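Long-range contact in UPF0045 protein MTH_1187 (Methanothermobacter thermautotrophicus, PDB 1LXN), which is of unknown function but belongs to the UPF0045 family, related to thiamine-binding proteins, and may bind thiamine or a similar small ligand: residues I2-T7 with T74-D79. Residues are numbered along the deposited sequence; the frame is centred on the assembly and turned at random.
Sequences ITAELT and TTLKID
Ile-2 lays its CG2 methyl against CG2 of Ile-78 at 3.7 Å; both methyls are on the sheet face covered by helix 50-66. Thr-3 and Asp-79 form the first hydrogen-bonded antiparallel pair: Asp-79 N donates to Thr-3 O at 2.8 Å, almost straight (170° at the hydrogen), and Thr-3 N returns a longer bond to Asp-79 O, 3.3 Å. Their side chains run alongside each other on the opposite face, where the carboxylate of Asp-79 bridges to Lys-91. Ala-4 and Ile-78 are a non-hydrogen-bonded pair; Ala-4 CB lies close to Lys-77 O and 4.2 Å from Leu-76 CD1. Next, Glu-5 N donates to Lys-77 O at 2.9 Å and the reciprocal bond closes the ring. Glu-5 CG is anti to the backbone N (chi1 176°) and the chain beyond is extended, while Lys-77 bends at chi3 (-52°), bringing NZ within 3.2 Å of Glu-5 OE2 in a weakly hydrogen-bonded salt bridge. A leucine in place of Glu-5 would probably leave the Lys-77 ammonium without this carboxylate and let its bent chain swing away. Leu-6 CD1 lies against Thr-74 CG2 (3.6 Å) and near Thr-75 O; its side chain also touches Ala-60. Thr-7 and Thr-75 add two backbone bonds, and one water joins their hydroxyls, 2.7 Å from Thr-7 OG1. Three reciprocal pairs thus hold outer strand 72-79 to strand 2-10 of this ferredoxin-like fold, mainly aliphatic groups packing on the helix, where Thr-74 OG1 bonds His-61, and charged or hydroxyl groups occupying the other face.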
ATOM      1  N   ILE A   2      -1.519 -11.803   4.700  1.00 28.88           N
ATOM      2  CA  ILE A   2      -0.610 -11.384   3.638  1.00 25.18           C
ATOM      3  C   ILE A   2      -0.065  -9.984   3.946  1.00 24.45           C
ATOM      4  O   ILE A   2      -0.816  -9.101   4.369  1.00 22.45           O
ATOM      5  CB  ILE A   2      -1.346 -11.334   2.269  1.00 24.38           C
ATOM      6  CG1 ILE A   2      -1.986 -12.690   1.969  1.00 25.40           C
ATOM      7  CG2 ILE A   2      -0.379 -10.965   1.161  1.00 22.12           C
ATOM      8  CD1 ILE A   2      -2.828 -12.710   0.694  1.00 25.63           C
ATOM      9  N   THR A   3       1.237  -9.788   3.757  1.00 22.23           N
ATOM     10  CA  THR A   3       1.836  -8.470   3.981  1.00 21.68           C
ATOM     11  C   THR A   3       2.263  -7.899   2.634  1.00 21.36           C
ATOM     12  O   THR A   3       2.687  -8.630   1.734  1.00 20.04           O
ATOM     13  CB  THR A   3       3.077  -8.517   4.919  1.00 21.23           C
ATOM     14  OG1 THR A   3       4.013  -9.492   4.438  1.00 20.66           O
ATOM     15  CG2 THR A   3       2.658  -8.843   6.351  1.00 20.39           C
ATOM     16  N   ALA A   4       2.155  -6.586   2.494  1.00 20.69           N
ATOM     17  CA  ALA A   4       2.507  -5.950   1.239  1.00 20.28           C
ATOM     18  C   ALA A   4       2.851  -4.486   1.427  1.00 19.00           C
ATOM     19  O   ALA A   4       2.669  -3.923   2.505  1.00 19.31           O
ATOM     20  CB  ALA A   4       1.339  -6.082   0.254  1.00 19.13           C
ATOM     21  N   GLU A   5       3.353  -3.883   0.360  1.00 19.84           N
ATOM     22  CA  GLU A   5       3.684  -2.469   0.356  1.00 20.64           C
ATOM     23  C   GLU A   5       3.192  -1.885  -0.954  1.00 19.51           C
ATOM     24  O   GLU A   5       3.381  -2.473  -2.021  1.00 19.18           O
ATOM     25  CB  GLU A   5       5.190  -2.236   0.482  1.00 22.43           C
ATOM     26  CG  GLU A   5       5.540  -0.763   0.391  1.00 27.48           C
ATOM     27  CD  GLU A   5       6.965  -0.461   0.803  1.00 33.39           C
ATOM     28  OE1 GLU A   5       7.339   0.731   0.779  1.00 35.78           O
ATOM     29  OE2 GLU A   5       7.706  -1.407   1.148  1.00 35.19           O
ATOM     30  N   LEU A   6       2.569  -0.717  -0.871  1.00 19.09           N
ATOM     31  CA  LEU A   6       2.030  -0.062  -2.049  1.00 17.48           C
ATOM     32  C   LEU A   6       2.483   1.384  -2.169  1.00 19.50           C
ATOM     33  O   LEU A   6       2.451   2.136  -1.195  1.00 15.25           O
ATOM     34  CB  LEU A   6       0.503  -0.095  -1.993  1.00 17.03           C
ATOM     35  CG  LEU A   6      -0.210   0.742  -3.054  1.00 20.10           C
ATOM     36  CD1 LEU A   6      -0.059   0.084  -4.427  1.00 17.14           C
ATOM     37  CD2 LEU A   6      -1.678   0.885  -2.669  1.00 19.04           C
ATOM     38  N   THR A   7       2.910   1.766  -3.369  1.00 19.68           N
ATOM     39  CA  THR A   7       3.309   3.142  -3.623  1.00 21.91           C
ATOM     40  C   THR A   7       2.616   3.541  -4.920  1.00 21.61           C
ATOM     41  O   THR A   7       2.774   2.880  -5.949  1.00 22.73           O
ATOM     42  CB  THR A   7       4.840   3.304  -3.806  1.00 24.10           C
ATOM     43  OG1 THR A   7       5.211   2.853  -5.113  1.00 31.92           O
ATOM     44  CG2 THR A   7       5.602   2.481  -2.770  1.00 25.67           C
ATOM     45  N   THR A  74       2.431   2.846 -10.352  1.00 18.74           N
ATOM     46  CA  THR A  74       2.148   2.109  -9.131  1.00 18.77           C
ATOM     47  C   THR A  74       3.005   0.872  -8.929  1.00 19.96           C
ATOM     48  O   THR A  74       3.234   0.080  -9.854  1.00 18.81           O
ATOM     49  CB  THR A  74       0.656   1.720  -9.084  1.00 18.50           C
ATOM     50  OG1 THR A  74      -0.128   2.911  -8.985  1.00 21.29           O
ATOM     51  CG2 THR A  74       0.354   0.824  -7.894  1.00 18.27           C
ATOM     52  N   THR A  75       3.470   0.714  -7.697  1.00 19.04           N
ATOM     53  CA  THR A  75       4.308  -0.410  -7.325  1.00 20.75           C
ATOM     54  C   THR A  75       3.665  -1.169  -6.166  1.00 21.18           C
ATOM     55  O   THR A  75       3.184  -0.574  -5.200  1.00 19.23           O
ATOM     56  CB  THR A  75       5.718   0.075  -6.905  1.00 22.79           C
ATOM     57  OG1 THR A  75       6.362   0.697  -8.027  1.00 24.61           O
ATOM     58  CG2 THR A  75       6.570  -1.091  -6.427  1.00 24.98           C
ATOM     59  N   LEU A  76       3.648  -2.489  -6.284  1.00 20.45           N
ATOM     60  CA  LEU A  76       3.084  -3.340  -5.253  1.00 20.08           C
ATOM     61  C   LEU A  76       4.035  -4.497  -4.987  1.00 20.64           C
ATOM     62  O   LEU A  76       4.454  -5.187  -5.912  1.00 21.02           O
ATOM     63  CB  LEU A  76       1.731  -3.894  -5.702  1.00 18.78           C
ATOM     64  CG  LEU A  76       1.081  -4.921  -4.770  1.00 20.50           C
ATOM     65  CD1 LEU A  76       0.655  -4.246  -3.476  1.00 17.98           C
ATOM     66  CD2 LEU A  76      -0.122  -5.562  -5.462  1.00 17.68           C
ATOM     67  N   LYS A  77       4.390  -4.685  -3.722  1.00 20.60           N
ATOM     68  CA  LYS A  77       5.253  -5.785  -3.319  1.00 22.26           C
ATOM     69  C   LYS A  77       4.396  -6.651  -2.416  1.00 21.75           C
ATOM     70  O   LYS A  77       3.777  -6.150  -1.479  1.00 20.71           O
ATOM     71  CB  LYS A  77       6.464  -5.298  -2.520  1.00 25.30           C
ATOM     72  CG  LYS A  77       7.432  -4.408  -3.269  1.00 31.25           C
ATOM     73  CD  LYS A  77       8.715  -4.194  -2.453  1.00 35.25           C
ATOM     74  CE  LYS A  77       8.422  -3.709  -1.030  1.00 36.75           C
ATOM     75  NZ  LYS A  77       9.655  -3.515  -0.205  1.00 35.22           N
ATOM     76  N   ILE A  78       4.356  -7.945  -2.698  1.00 21.59           N
ATOM     77  CA  ILE A  78       3.572  -8.869  -1.899  1.00 22.22           C
ATOM     78  C   ILE A  78       4.454  -9.951  -1.284  1.00 22.83           C
ATOM     79  O   ILE A  78       5.237 -10.607  -1.980  1.00 25.16           O
ATOM     80  CB  ILE A  78       2.485  -9.577  -2.747  1.00 21.79           C
ATOM     81  CG1 ILE A  78       1.610  -8.551  -3.467  1.00 21.79           C
ATOM     82  CG2 ILE A  78       1.623 -10.457  -1.850  1.00 21.53           C
ATOM     83  CD1 ILE A  78       0.565  -9.175  -4.373  1.00 19.95           C
ATOM     84  N   ASP A  79       4.336 -10.123   0.026  1.00 22.92           N
ATOM     85  CA  ASP A  79       5.075 -11.161   0.731  1.00 21.92           C
ATOM     86  C   ASP A  79       3.985 -12.101   1.240  1.00 21.51           C
ATOM     87  O   ASP A  79       3.331 -11.827   2.236  1.00 21.97           O
ATOM     88  CB  ASP A  79       5.862 -10.573   1.907  1.00 22.30           C
ATOM     89  CG  ASP A  79       6.704 -11.624   2.631  1.00 24.59           C
ATOM     90  OD1 ASP A  79       7.284 -11.300   3.686  1.00 26.71           O
ATOM     91  OD2 ASP A  79       6.791 -12.773   2.146  1.00 24.40           O
TER
HETATM   92  O   HOH W   1       5.418   3.526  -7.719  1.00 33.74           O